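Local coordinates for galactose mutarotase-like protein (Clostridium acetobutylicum, PDB 3OS7), which probably binds carbohydrate and may interconvert the anomers of an aldose sugar, at residues Val276-Ser281 and Lys335-Asn340; His185-Val190 and Tyr297-Pro302; Val203-Asp208 and Phe249-Ile254. All blocks are in the same frame, centred on the assembly; numbering follows the deposited sequence.

Overall arrangement
All three contacts join antiparallel strands of the beta-sandwich expected of a galactose mutarotase-like protein, but at different depths. Contact 2 is the most central, about 8 Å from the middle of the chain to its own centre, and wholly buried; its chemistry is a histidine, a glutamate and a cysteine on one side, apolar packing on the other. Contact 1, partly buried, has a tyrosine–glutamate bond on its outer face, and its inner Tyr-277 reaches contact 2 through Ser-186, Phe-188 and Ile-300. Contact 3, farthest from the middle but also buried, has waters beside a strand break. It meets contact 1 where Leu-251 packs on the selenium of Met-279, and contact 2 through Val-203 and Ile-300.

Contact 1: residues Val276-Ser281 and Lys335-Asn340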
ATOM      1  N   VAL A 276      -2.751  -8.147 -11.216  1.00 12.05           N
ATOM      2  CA  VAL A 276      -3.756  -7.091 -11.074  1.00 12.33           C
ATOM      3  C   VAL A 276      -3.841  -6.609  -9.627  1.00 13.98           C
ATOM      4  O   VAL A 276      -3.936  -7.422  -8.692  1.00 14.86           O
ATOM      5  CB  VAL A 276      -5.157  -7.580 -11.520  1.00 13.34           C
ATOM      6  CG1 VAL A 276      -6.175  -6.444 -11.396  1.00 13.40           C
ATOM      7  CG2 VAL A 276      -5.136  -8.131 -12.956  1.00 15.55           C
ATOM      8  N   TYR A 277      -3.839  -5.294  -9.458  1.00 11.51           N
ATOM      9  CA  TYR A 277      -3.959  -4.633  -8.164  1.00 11.47           C
ATOM     10  C   TYR A 277      -5.170  -3.707  -8.248  1.00 11.29           C
ATOM     11  O   TYR A 277      -5.080  -2.564  -8.699  1.00 10.98           O
ATOM     12  CB  TYR A 277      -2.680  -3.838  -7.883  1.00 12.21           C
ATOM     13  CG  TYR A 277      -2.503  -3.220  -6.507  1.00 10.26           C
ATOM     14  CD1 TYR A 277      -3.237  -3.626  -5.400  1.00 12.47           C
ATOM     15  CD2 TYR A 277      -1.526  -2.223  -6.306  1.00 10.57           C
ATOM     16  CE1 TYR A 277      -2.983  -3.081  -4.141  1.00 13.28           C
ATOM     17  CE2 TYR A 277      -1.309  -1.673  -5.065  1.00 12.55           C
ATOM     18  CZ  TYR A 277      -2.035  -2.088  -3.993  1.00 12.20           C
ATOM     19  OH  TYR A 277      -1.784  -1.547  -2.735  1.00 12.91           O
ATOM     20  N   GLU A 278      -6.318  -4.230  -7.841  1.00 11.12           N
ATOM     21  CA  GLU A 278      -7.591  -3.510  -7.903  1.00 14.05           C
ATOM     22  C   GLU A 278      -7.825  -2.754  -6.594  1.00 15.79           C
ATOM     23  O   GLU A 278      -7.635  -3.282  -5.504  1.00 17.99           O
ATOM     24  CB  GLU A 278      -8.722  -4.503  -8.185  1.00 14.43           C
ATOM     25  CG  GLU A 278     -10.069  -3.885  -8.430  1.00 16.07           C
ATOM     26  CD  GLU A 278     -11.113  -4.875  -9.003  1.00 27.13           C
ATOM     27  OE1 GLU A 278     -10.838  -6.091  -9.173  1.00 22.38           O
ATOM     28  OE2 GLU A 278     -12.224  -4.387  -9.304  1.00 25.29           O
HETATM   29  N   MSE A 279      -8.235  -1.512  -6.717  1.00 14.69           N
HETATM   30  CA  MSE A 279      -8.395  -0.624  -5.576  1.00 15.20           C
HETATM   31  C   MSE A 279      -9.813  -0.089  -5.534  1.00 14.81           C
HETATM   32  O   MSE A 279     -10.355   0.315  -6.564  1.00 15.70           O
HETATM   33  CB  MSE A 279      -7.445   0.560  -5.708  1.00 16.49           C
HETATM   34  CG  MSE A 279      -6.035   0.198  -5.927  1.00 19.06           C
HETATM   35 SE   MSE A 279      -4.985   1.637  -6.699  0.75 16.06          SE
HETATM   36  CE  MSE A 279      -3.503   0.514  -7.094  1.00 16.19           C
ATOM     37  N   SER A 280     -10.383  -0.034  -4.339  1.00 14.54           N
ATOM     38  CA  SER A 280     -11.725   0.551  -4.159  1.00 16.99           C
ATOM     39  C   SER A 280     -11.682   2.071  -4.332  1.00 14.47           C
ATOM     40  O   SER A 280     -10.604   2.704  -4.292  1.00 13.79           O
ATOM     41  CB  SER A 280     -12.307   0.175  -2.795  1.00 20.11           C
ATOM     42  OG  SER A 280     -11.646   0.853  -1.733  1.00 15.84           O
ATOM     43  N   SER A 281     -12.864   2.658  -4.498  1.00 15.16           N
ATOM     44  CA  SER A 281     -13.034   4.095  -4.733  0.50 16.57           C
ATOM     45  C   SER A 281     -12.532   4.971  -3.605  1.00 13.84           C
ATOM     46  O   SER A 281     -12.358   6.184  -3.778  1.00 14.47           O
ATOM     47  CB  SER A 281     -14.525   4.425  -4.948  0.50 17.47           C
ATOM     48  OG  SER A 281     -15.029   3.782  -6.086  0.50 25.23           O
ATOM     49  N   LYS A 335      -7.577  -5.665  -3.999  1.00 12.23           N
ATOM     50  CA  LYS A 335      -7.468  -7.055  -4.369  1.00 12.66           C
ATOM     51  C   LYS A 335      -6.222  -7.255  -5.204  1.00 14.18           C
ATOM     52  O   LYS A 335      -5.886  -6.420  -6.021  1.00 13.71           O
ATOM     53  CB  LYS A 335      -8.707  -7.500  -5.151  1.00 15.53           C
ATOM     54  CG  LYS A 335      -9.967  -7.480  -4.337  1.00 15.38           C
ATOM     55  CD  LYS A 335     -11.184  -7.828  -5.185  1.00 24.06           C
ATOM     56  CE  LYS A 335     -12.467  -7.694  -4.375  1.00 36.43           C
ATOM     57  NZ  LYS A 335     -13.676  -8.055  -5.176  1.00 48.07           N
ATOM     58  N   LEU A 336      -5.534  -8.365  -4.980  1.00 12.69           N
ATOM     59  CA  LEU A 336      -4.371  -8.717  -5.779  1.00 13.26           C
ATOM     60  C   LEU A 336      -4.615 -10.130  -6.329  1.00 14.13           C
ATOM     61  O   LEU A 336      -4.925 -11.043  -5.576  1.00 14.48           O
ATOM     62  CB  LEU A 336      -3.124  -8.728  -4.899  1.00 12.41           C
ATOM     63  CG  LEU A 336      -2.507  -7.396  -4.561  1.00 14.69           C
ATOM     64  CD1 LEU A 336      -1.405  -7.607  -3.483  1.00 22.02           C
ATOM     65  CD2 LEU A 336      -1.905  -6.766  -5.812  1.00 20.56           C
ATOM     66  N   TYR A 337      -4.454 -10.293  -7.632  1.00 14.52           N
ATOM     67  CA  TYR A 337      -4.667 -11.584  -8.285  1.00 15.56           C
ATOM     68  C   TYR A 337      -3.890 -11.669  -9.580  1.00 14.54           C
ATOM     69  O   TYR A 337      -3.381 -10.665 -10.089  1.00 14.14           O
ATOM     70  CB  TYR A 337      -6.161 -11.848  -8.560  1.00 14.45           C
ATOM     71  CG  TYR A 337      -6.960 -10.729  -9.208  1.00 17.53           C
ATOM     72  CD1 TYR A 337      -7.503  -9.717  -8.437  1.00 19.22           C
ATOM     73  CD2 TYR A 337      -7.245 -10.735 -10.589  1.00 18.13           C
ATOM     74  CE1 TYR A 337      -8.256  -8.700  -9.013  1.00 23.42           C
ATOM     75  CE2 TYR A 337      -8.005  -9.744 -11.160  1.00 17.23           C
ATOM     76  CZ  TYR A 337      -8.504  -8.714 -10.371  1.00 22.01           C
ATOM     77  OH  TYR A 337      -9.278  -7.694 -10.891  1.00 24.32           O
ATOM     78  N   ILE A 338      -3.827 -12.871 -10.119  1.00 14.29           N
ATOM     79  CA  ILE A 338      -3.109 -13.157 -11.357  1.00 17.63           C
ATOM     80  C   ILE A 338      -4.130 -13.618 -12.385  1.00 18.03           C
ATOM     81  O   ILE A 338      -5.073 -14.360 -12.058  1.00 18.31           O
ATOM     82  CB  ILE A 338      -2.079 -14.308 -11.133  1.00 18.17           C
ATOM     83  CG1 ILE A 338      -1.142 -13.978  -9.976  1.00 19.45           C
ATOM     84  CG2 ILE A 338      -1.285 -14.611 -12.431  1.00 20.91           C
ATOM     85  CD1 ILE A 338      -0.454 -15.215  -9.339  1.00 23.38           C
ATOM     86  N   GLU A 339      -3.956 -13.202 -13.632  1.00 18.50           N
ATOM     87  CA  GLU A 339      -4.851 -13.700 -14.685  1.00 21.12           C
ATOM     88  C   GLU A 339      -4.104 -13.885 -15.987  1.00 22.74           C
ATOM     89  O   GLU A 339      -3.003 -13.332 -16.181  1.00 20.46           O
ATOM     90  CB  GLU A 339      -6.093 -12.797 -14.828  1.00 24.40           C
ATOM     91  CG  GLU A 339      -5.785 -11.413 -15.247  1.00 23.18           C
ATOM     92  CD  GLU A 339      -6.987 -10.468 -15.318  1.00 22.07           C
ATOM     93  OE1 GLU A 339      -8.013 -10.656 -14.634  1.00 25.57           O
ATOM     94  OE2 GLU A 339      -6.859  -9.477 -16.070  1.00 21.86           O
ATOM     95  N   ASN A 340      -4.685 -14.711 -16.855  1.00 22.54           N
ATOM     96  CA  ASN A 340      -4.138 -14.937 -18.196  1.00 26.96           C
ATOM     97  C   ASN A 340      -4.429 -13.740 -19.044  1.00 26.34           C
ATOM     98  O   ASN A 340      -5.445 -13.102 -18.855  1.00 29.76           O
ATOM     99  CB  ASN A 340      -4.781 -16.165 -18.851  1.00 28.68           C
ATOM    100  CG  ASN A 340      -4.450 -17.436 -18.139  1.00 32.26           C
ATOM    101  OD1 ASN A 340      -3.437 -17.526 -17.449  1.00 40.96           O
ATOM    102  ND2 ASN A 340      -5.318 -18.440 -18.280  1.00 44.06           N
TER
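The ring of Tyr-337 carries Val-276 over one face, with CB 3.8 Å from the ring centroid in a CH-pi contact displaced toward the rim; Glu-278 OE1 lies at the hydroxyl end of the ring, and Glu-339 OE1 in plane at its CE2 edge. These residues share one face of an antiparallel strand pair within the beta-sandwich of the mutarotase-like fold. Tyr-337 CG sits between the backbone N and the carbonyl carbon (chi1 48°), which lays the ring over Val-276 of the neighbouring strand. A beta-branched valine suits the place beneath it: CG1 reaches under CZ and OH, CG2 extends toward the carboxylate of Glu-339, whose OE2 is held by a salt bridge to Arg-274.

The other face of the pair carries Tyr-277 and Leu-336 into the interior. Lys-335 O lies at the edge of the Tyr-277 ring, and Leu-336 CD2 packs obliquely at 3.4 Å from Tyr-277 CD1. The phenol continues inward to Ser-186 OG, so a mostly apolar side chain brings its one polar atom to a partner in the core. Phe-188 meets the same ring.

Four backbone bonds fix the register, two at Val-276 with Tyr-337 and two at Glu-278 with Lys-335; the bond from Val-276 N to Tyr-337 O, 2.8 Å, is close to straight at 171°. The extended Glu-278 chain brings its carboxylate to the phenol with the two planes 58° apart, and Tyr-337 OH donates to Glu-278 OE1 at 2.8 Å from above the carboxylate plane.

Contact 2: residues His185-Val190 and Tyr297-Pro302; sequences HSAFNV and YACIEP
This antiparallel strand pair lies in the central part of the beta-sandwich and carries a histidine that bonds a tartrate, probably from the crystallisation liquor, and a glutamate stacked on that histidine. The carboxylate of Glu-301 stacks over one face of the His-185 imidazole, the planes 27° apart, with OE2 3.3 Å from CE1 and offset toward the rim. His-185 NE2 is also 3.4 Å from Glu-301 OE2, but the angle is poor for a hydrogen bond; NE2 bonds to the tartrate instead. Cys-299 SG meets the imidazole at its edge, 3.5 Å from His-185 ND1, and the extended Glu-301 chain, lying alongside His-185, brings the carboxylate over the ring face.

Small residues suit the middle of the pair: Ala-187 CB touches both Cys-299 SG and the ring of Tyr-297, whose OH bonds to Asp-291. On the other side Phe-188, its CG anti to the carbonyl carbon (chi1 -69°), crosses Ile-300 at about a right angle, CE2 being 3.9 Å from Ile-300 CB. Ala-298 O lies at the edge of the same ring and accepts a hydrogen bond from Phe-188 N at 2.8 Å. Ala-298 N returns a bond to Phe-188 O, and Ile-300 N reaches Ser-186 O at 2.9 Å. Ile-300 O is buried without a partner.

A ligand-bound histidine stacked on a glutamate, with apolar packing on the other side, is consistent with the sugar pocket of the aldose 1-epimerase fold, where a histidine and a glutamate serve as the acid–base pair in characterised relatives.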
ATOM      1  N   HIS A 185       2.502   1.434   0.655  1.00 11.83           N
ATOM      2  CA  HIS A 185       3.737   1.578  -0.115  1.00 10.62           C
ATOM      3  C   HIS A 185       4.067   0.270  -0.847  1.00 13.93           C
ATOM      4  O   HIS A 185       5.211  -0.183  -0.867  1.00 15.40           O
ATOM      5  CB  HIS A 185       4.828   1.969   0.848  1.00 10.75           C
ATOM      6  CG  HIS A 185       5.978   2.677   0.224  1.00 15.79           C
ATOM      7  ND1 HIS A 185       6.814   2.069  -0.684  1.00 16.51           N
ATOM      8  CD2 HIS A 185       6.475   3.922   0.422  1.00 22.82           C
ATOM      9  CE1 HIS A 185       7.772   2.916  -1.038  1.00 22.03           C
ATOM     10  NE2 HIS A 185       7.585   4.050  -0.382  1.00 24.86           N
ATOM     11  N   SER A 186       3.062  -0.297  -1.498  1.00 12.94           N
ATOM     12  CA  SER A 186       3.119  -1.670  -1.990  1.00 12.08           C
ATOM     13  C   SER A 186       4.260  -1.928  -2.994  1.00 13.36           C
ATOM     14  O   SER A 186       4.403  -1.210  -3.989  1.00 12.44           O
ATOM     15  CB  SER A 186       1.769  -1.996  -2.629  1.00 13.66           C
ATOM     16  OG  SER A 186       0.722  -1.599  -1.753  1.00 14.80           O
ATOM     17  N   ALA A 187       5.039  -2.974  -2.723  1.00 11.97           N
ATOM     18  CA  ALA A 187       6.274  -3.291  -3.459  1.00 12.21           C
ATOM     19  C   ALA A 187       6.122  -4.557  -4.296  1.00 10.74           C
ATOM     20  O   ALA A 187       5.928  -5.652  -3.747  1.00 12.80           O
ATOM     21  CB  ALA A 187       7.447  -3.440  -2.473  1.00 10.83           C
ATOM     22  N   PHE A 188       6.194  -4.390  -5.616  1.00 12.09           N
ATOM     23  CA  PHE A 188       5.955  -5.454  -6.579  1.00 11.92           C
ATOM     24  C   PHE A 188       7.215  -5.942  -7.273  1.00 15.44           C
ATOM     25  O   PHE A 188       8.027  -5.142  -7.708  1.00 13.68           O
ATOM     26  CB  PHE A 188       4.979  -4.960  -7.651  1.00 13.74           C
ATOM     27  CG  PHE A 188       3.593  -4.745  -7.117  1.00 12.87           C
ATOM     28  CD1 PHE A 188       2.706  -5.794  -7.050  1.00 22.29           C
ATOM     29  CD2 PHE A 188       3.198  -3.513  -6.646  1.00 14.64           C
ATOM     30  CE1 PHE A 188       1.434  -5.606  -6.519  1.00 22.53           C
ATOM     31  CE2 PHE A 188       1.947  -3.334  -6.121  1.00 14.19           C
ATOM     32  CZ  PHE A 188       1.072  -4.395  -6.065  1.00 12.65           C
ATOM     33  N   ASN A 189       7.299  -7.254  -7.438  1.00 13.37           N
ATOM     34  CA  ASN A 189       8.364  -7.863  -8.214  1.00 12.88           C
ATOM     35  C   ASN A 189       8.175  -7.510  -9.698  1.00 13.66           C
ATOM     36  O   ASN A 189       7.114  -7.730 -10.253  1.00 14.38           O
ATOM     37  CB  ASN A 189       8.346  -9.383  -8.045  1.00 12.62           C
ATOM     38  CG  ASN A 189       8.812  -9.831  -6.684  1.00 12.63           C
ATOM     39  OD1 ASN A 189       9.809  -9.323  -6.145  1.00 14.08           O
ATOM     40  ND2 ASN A 189       8.113 -10.808  -6.121  1.00 14.06           N
ATOM     41  N   VAL A 190       9.227  -6.984 -10.329  1.00 16.87           N
ATOM     42  CA  VAL A 190       9.235  -6.760 -11.766  1.00 16.34           C
ATOM     43  C   VAL A 190      10.595  -7.255 -12.311  1.00 16.59           C
ATOM     44  O   VAL A 190      11.579  -6.545 -12.220  1.00 16.19           O
ATOM     45  CB  VAL A 190       9.036  -5.257 -12.115  1.00 19.20           C
ATOM     46  CG1 VAL A 190       8.988  -5.060 -13.611  1.00 20.16           C
ATOM     47  CG2 VAL A 190       7.770  -4.663 -11.444  1.00 15.56           C
ATOM     48  N   TYR A 297      12.106  -4.243  -8.957  1.00 16.24           N
ATOM     49  CA  TYR A 297      10.826  -3.996  -8.300  1.00 14.55           C
ATOM     50  C   TYR A 297      10.324  -2.594  -8.580  1.00 15.64           C
ATOM     51  O   TYR A 297      11.064  -1.724  -9.058  1.00 16.11           O
ATOM     52  CB  TYR A 297      10.923  -4.249  -6.784  1.00 14.11           C
ATOM     53  CG  TYR A 297      11.456  -3.124  -5.928  1.00 16.42           C
ATOM     54  CD1 TYR A 297      12.820  -2.830  -5.867  1.00 16.02           C
ATOM     55  CD2 TYR A 297      10.605  -2.407  -5.098  1.00 16.76           C
ATOM     56  CE1 TYR A 297      13.295  -1.802  -5.052  1.00 14.68           C
ATOM     57  CE2 TYR A 297      11.063  -1.423  -4.278  1.00 18.80           C
ATOM     58  CZ  TYR A 297      12.402  -1.096  -4.255  1.00 16.37           C
ATOM     59  OH  TYR A 297      12.810  -0.096  -3.404  1.00 17.05           O
ATOM     60  N   ALA A 298       9.051  -2.387  -8.296  1.00 14.92           N
ATOM     61  CA  ALA A 298       8.473  -1.066  -8.347  1.00 13.88           C
ATOM     62  C   ALA A 298       7.400  -0.981  -7.284  1.00 13.05           C
ATOM     63  O   ALA A 298       6.726  -1.971  -7.000  1.00 12.89           O
ATOM     64  CB  ALA A 298       7.901  -0.736  -9.745  1.00 13.84           C
ATOM     65  N   CYS A 299       7.275   0.202  -6.698  1.00 11.74           N
ATOM     66  CA  CYS A 299       6.190   0.508  -5.782  1.00 10.70           C
ATOM     67  C   CYS A 299       5.016   1.221  -6.449  1.00 10.42           C
ATOM     68  O   CYS A 299       5.173   2.215  -7.174  1.00 13.10           O
ATOM     69  CB  CYS A 299       6.673   1.329  -4.618  1.00 12.49           C
ATOM     70  SG  CYS A 299       7.855   0.370  -3.573  1.00 16.68           S
ATOM     71  N   ILE A 300       3.833   0.712  -6.150  1.00 10.85           N
ATOM     72  CA  ILE A 300       2.574   1.243  -6.680  1.00 12.15           C
ATOM     73  C   ILE A 300       1.712   1.506  -5.456  1.00 11.55           C
ATOM     74  O   ILE A 300       1.279   0.565  -4.782  1.00 12.92           O
ATOM     75  CB  ILE A 300       1.917   0.247  -7.661  1.00 14.31           C
ATOM     76  CG1 ILE A 300       2.826  -0.008  -8.861  1.00 16.76           C
ATOM     77  CG2 ILE A 300       0.553   0.813  -8.140  1.00 16.57           C
ATOM     78  CD1 ILE A 300       2.291  -1.128  -9.832  1.00 23.17           C
ATOM     79  N   GLU A 301       1.508   2.790  -5.156  1.00 10.45           N
ATOM     80  CA  GLU A 301       1.178   3.255  -3.818  1.00 10.12           C
ATOM     81  C   GLU A 301      -0.173   3.998  -3.782  1.00  9.92           C
ATOM     82  O   GLU A 301      -0.215   5.197  -3.952  1.00 12.06           O
ATOM     83  CB  GLU A 301       2.295   4.155  -3.305  1.00 10.39           C
ATOM     84  CG  GLU A 301       3.738   3.584  -3.498  1.00 16.27           C
ATOM     85  CD  GLU A 301       4.832   4.557  -3.012  1.00 22.66           C
ATOM     86  OE1 GLU A 301       4.516   5.470  -2.237  1.00 24.07           O
ATOM     87  OE2 GLU A 301       6.001   4.424  -3.417  1.00 23.44           O
ATOM     88  N   PRO A 302      -1.258   3.267  -3.523  1.00 12.03           N
ATOM     89  CA  PRO A 302      -2.558   3.905  -3.415  1.00 11.98           C
ATOM     90  C   PRO A 302      -2.656   4.756  -2.167  1.00 12.56           C
ATOM     91  O   PRO A 302      -2.051   4.416  -1.146  1.00 12.89           O
ATOM     92  CB  PRO A 302      -3.520   2.736  -3.352  1.00 14.56           C
ATOM     93  CG  PRO A 302      -2.749   1.617  -2.820  1.00 17.44           C
ATOM     94  CD  PRO A 302      -1.348   1.800  -3.319  1.00  9.57           C
TER

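Contact 3: residues Val203-Asp208 and Phe249-Ile254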
ATOM      1  N   VAL A 203       3.502  -1.534 -17.049  1.00 14.27           N
ATOM      2  CA  VAL A 203       2.586  -1.113 -15.976  1.00 11.56           C
ATOM      3  C   VAL A 203       1.457  -0.211 -16.524  1.00 12.29           C
ATOM      4  O   VAL A 203       1.723   0.765 -17.209  1.00 13.13           O
ATOM      5  CB  VAL A 203       3.316  -0.405 -14.821  1.00 13.25           C
ATOM      6  CG1 VAL A 203       2.290   0.095 -13.793  1.00 13.03           C
ATOM      7  CG2 VAL A 203       4.281  -1.402 -14.122  1.00 14.95           C
ATOM      8  N   LYS A 204       0.203  -0.584 -16.239  1.00 12.53           N
ATOM      9  CA  LYS A 204      -0.967   0.266 -16.533  1.00 12.97           C
ATOM     10  C   LYS A 204      -1.573   0.718 -15.225  1.00 12.55           C
ATOM     11  O   LYS A 204      -1.525  -0.004 -14.242  1.00 13.58           O
ATOM     12  CB  LYS A 204      -2.015  -0.501 -17.336  1.00 14.67           C
ATOM     13  CG  LYS A 204      -1.497  -0.957 -18.701  1.00 17.14           C
ATOM     14  CD  LYS A 204      -2.423  -1.979 -19.345  1.00 24.37           C
ATOM     15  CE  LYS A 204      -1.934  -2.326 -20.737  1.00 26.78           C
ATOM     16  NZ  LYS A 204      -2.903  -3.184 -21.454  1.00 31.12           N
ATOM     17  N   ILE A 205      -2.081   1.931 -15.204  1.00 11.34           N
ATOM     18  CA  ILE A 205      -2.682   2.525 -14.019  1.00 11.08           C
ATOM     19  C   ILE A 205      -3.850   3.387 -14.477  1.00 13.36           C
ATOM     20  O   ILE A 205      -3.713   4.145 -15.430  1.00 13.72           O
ATOM     21  CB  ILE A 205      -1.710   3.448 -13.241  1.00 11.48           C
ATOM     22  CG1 ILE A 205      -0.398   2.744 -12.893  1.00 16.00           C
ATOM     23  CG2 ILE A 205      -2.387   3.972 -11.945  1.00 13.40           C
ATOM     24  CD1 ILE A 205       0.688   3.714 -12.326  1.00 17.62           C
ATOM     25  N   SER A 206      -4.969   3.337 -13.747  1.00 13.98           N
ATOM     26  CA  SER A 206      -6.179   4.088 -14.146  1.00 12.41           C
ATOM     27  C   SER A 206      -6.084   5.546 -13.686  1.00 12.26           C
ATOM     28  O   SER A 206      -6.821   5.983 -12.813  1.00 13.29           O
ATOM     29  CB  SER A 206      -7.436   3.388 -13.598  1.00 12.59           C
ATOM     30  OG  SER A 206      -7.420   3.282 -12.185  1.00 13.26           O
ATOM     31  N   ILE A 207      -5.144   6.282 -14.281  1.00 11.56           N
ATOM     32  CA  ILE A 207      -4.858   7.634 -13.881  1.00 12.58           C
ATOM     33  C   ILE A 207      -5.865   8.609 -14.463  1.00 13.77           C
ATOM     34  O   ILE A 207      -6.397   8.388 -15.550  1.00 15.03           O
ATOM     35  CB  ILE A 207      -3.427   8.061 -14.270  1.00 12.52           C
ATOM     36  CG1 ILE A 207      -3.204   7.994 -15.790  1.00 14.91           C
ATOM     37  CG2 ILE A 207      -2.403   7.206 -13.513  1.00 14.54           C
ATOM     38  CD1 ILE A 207      -1.868   8.643 -16.294  1.00 16.17           C
ATOM     39  N   ASP A 208      -6.106   9.675 -13.707  1.00 15.30           N
ATOM     40  CA  ASP A 208      -6.928  10.801 -14.110  1.00 15.83           C
ATOM     41  C   ASP A 208      -5.998  11.955 -14.484  1.00 17.07           C
ATOM     42  O   ASP A 208      -5.729  12.160 -15.661  1.00 16.53           O
ATOM     43  CB  ASP A 208      -7.868  11.168 -12.948  1.00 15.34           C
ATOM     44  CG  ASP A 208      -8.893  12.228 -13.320  1.00 24.17           C
ATOM     45  OD1 ASP A 208      -8.935  12.667 -14.492  1.00 23.53           O
ATOM     46  OD2 ASP A 208      -9.684  12.587 -12.419  1.00 26.61           O
ATOM     47  N   PHE A 249      -0.313  10.719  -9.214  1.00 10.41           N
ATOM     48  CA  PHE A 249      -1.530  10.836 -10.020  1.00 11.15           C
ATOM     49  C   PHE A 249      -2.765  10.803  -9.162  1.00 12.42           C
ATOM     50  O   PHE A 249      -2.777  10.164  -8.106  1.00 11.41           O
ATOM     51  CB  PHE A 249      -1.610   9.655 -10.990  1.00 10.40           C
ATOM     52  CG  PHE A 249      -0.498   9.621 -12.007  1.00 10.54           C
ATOM     53  CD1 PHE A 249      -0.524  10.465 -13.133  1.00 11.89           C
ATOM     54  CD2 PHE A 249       0.576   8.788 -11.827  1.00 15.15           C
ATOM     55  CE1 PHE A 249       0.507  10.436 -14.068  1.00 14.13           C
ATOM     56  CE2 PHE A 249       1.596   8.747 -12.752  1.00 14.67           C
ATOM     57  CZ  PHE A 249       1.567   9.582 -13.873  1.00 14.75           C
ATOM     58  N   SER A 250      -3.829  11.455  -9.612  1.00 11.58           N
ATOM     59  CA  SER A 250      -5.164  11.071  -9.152  1.00 10.87           C
ATOM     60  C   SER A 250      -5.656   9.856  -9.938  1.00  9.32           C
ATOM     61  O   SER A 250      -5.190   9.591 -11.037  1.00 12.57           O
ATOM     62  CB  SER A 250      -6.140  12.236  -9.243  1.00 15.40           C
ATOM     63  OG  SER A 250      -6.071  12.881 -10.493  1.00 12.92           O
ATOM     64  N   LEU A 251      -6.641   9.162  -9.383  1.00 12.73           N
ATOM     65  CA  LEU A 251      -7.190   7.954  -9.977  1.00 12.47           C
ATOM     66  C   LEU A 251      -8.609   8.171 -10.454  1.00 15.69           C
ATOM     67  O   LEU A 251      -9.346   8.995  -9.914  1.00 14.34           O
ATOM     68  CB  LEU A 251      -7.214   6.830  -8.950  1.00 12.85           C
ATOM     69  CG  LEU A 251      -5.830   6.311  -8.501  1.00 15.52           C
ATOM     70  CD1 LEU A 251      -6.004   5.273  -7.402  1.00 12.98           C
ATOM     71  CD2 LEU A 251      -5.079   5.740  -9.693  1.00 12.87           C
ATOM     72  N   LYS A 252      -9.005   7.385 -11.440  1.00 13.19           N
ATOM     73  CA  LYS A 252     -10.396   7.326 -11.875  1.00 15.49           C
ATOM     74  C   LYS A 252     -10.726   5.886 -12.211  1.00 17.13           C
ATOM     75  O   LYS A 252      -9.821   5.036 -12.271  1.00 14.23           O
ATOM     76  CB  LYS A 252     -10.629   8.237 -13.075  1.00 15.82           C
ATOM     77  CG  LYS A 252      -9.803   7.863 -14.300  1.00 20.26           C
ATOM     78  CD  LYS A 252     -10.153   8.697 -15.556  1.00 22.95           C
ATOM     79  CE  LYS A 252      -9.536   8.046 -16.781  1.00 27.02           C
ATOM     80  NZ  LYS A 252      -9.605   8.948 -17.957  1.00 32.26           N
ATOM     81  N   ASP A 253     -12.016   5.599 -12.385  1.00 14.31           N
ATOM     82  CA  ASP A 253     -12.439   4.340 -12.989  1.00 13.50           C
ATOM     83  C   ASP A 253     -12.295   4.360 -14.510  1.00 15.13           C
ATOM     84  O   ASP A 253     -12.477   5.394 -15.172  1.00 12.98           O
ATOM     85  CB  ASP A 253     -13.914   3.991 -12.684  1.00 14.56           C
ATOM     86  CG  ASP A 253     -14.230   3.866 -11.200  1.00 22.74           C
ATOM     87  OD1 ASP A 253     -13.335   3.861 -10.314  1.00 18.96           O
ATOM     88  OD2 ASP A 253     -15.440   3.794 -10.921  1.00 21.61           O
ATOM     89  N   ILE A 254     -11.938   3.205 -15.049  1.00 13.60           N
ATOM     90  CA  ILE A 254     -11.934   2.935 -16.466  1.00 16.08           C
ATOM     91  C   ILE A 254     -12.792   1.705 -16.742  1.00 17.12           C
ATOM     92  O   ILE A 254     -13.168   0.987 -15.829  1.00 18.51           O
ATOM     93  CB  ILE A 254     -10.517   2.691 -17.022  1.00 16.68           C
ATOM     94  CG1 ILE A 254      -9.847   1.472 -16.355  1.00 14.85           C
ATOM     95  CG2 ILE A 254      -9.685   3.952 -16.895  1.00 19.25           C
ATOM     96  CD1 ILE A 254      -8.540   1.060 -16.991  1.00 22.05           C
TER
HETATM   97  O   HOH W   1      -6.775  10.481 -17.600  1.00 21.38           O
HETATM   98  O   HOH W   2      -8.116  14.361 -10.770  1.00 24.25           O
HETATM   99  O   HOH W   3     -10.953  11.155 -10.678  1.00 34.60           O
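Ile-207 CG2, placed anti to the carbonyl carbon while CG1 takes the position between N and C (chi1 60°), lies over one face of the Phe-249 ring, 3.8 Å from its centroid. The CH-pi contact is displaced toward the rim at Phe-249 CG, and Ile-207 CD1 follows the rim toward Phe-249 CE1, so the two branches of one isoleucine grip different parts of the ring. In Ser-206 a chi1 of 59° swings the hydroxyl toward segment 249-254, where OG donates to Lys-252 O at 3.0 Å; the same OG is also bonded to Gly-263 N. A small hydroxyl side chain suits this place, reaching a backbone carbonyl with CB still packed on Ile-254 CG2.

Ser-206 is the centre of an inverse gamma turn that interrupts strand 201-213, one of whose antiparallel partners is strand 246-256. Around this break Lys-252 N bonds to Ser-206 O at 2.9 Å, and Asp-208 N to Ser-250 O at 2.8 Å. Deeper in, Ile-205 CG2 touches Leu-251 CD2.

The outer end is wet. The extended Lys-252 chain runs past Ile-207 O, and its NZ donates to a water that in turn bonds Ile-207 O and Asp-208 O. Ser-250 OG, held by Lys-209 N and Trp-211 NE1, lies 3.5 Å from Asp-208 CB.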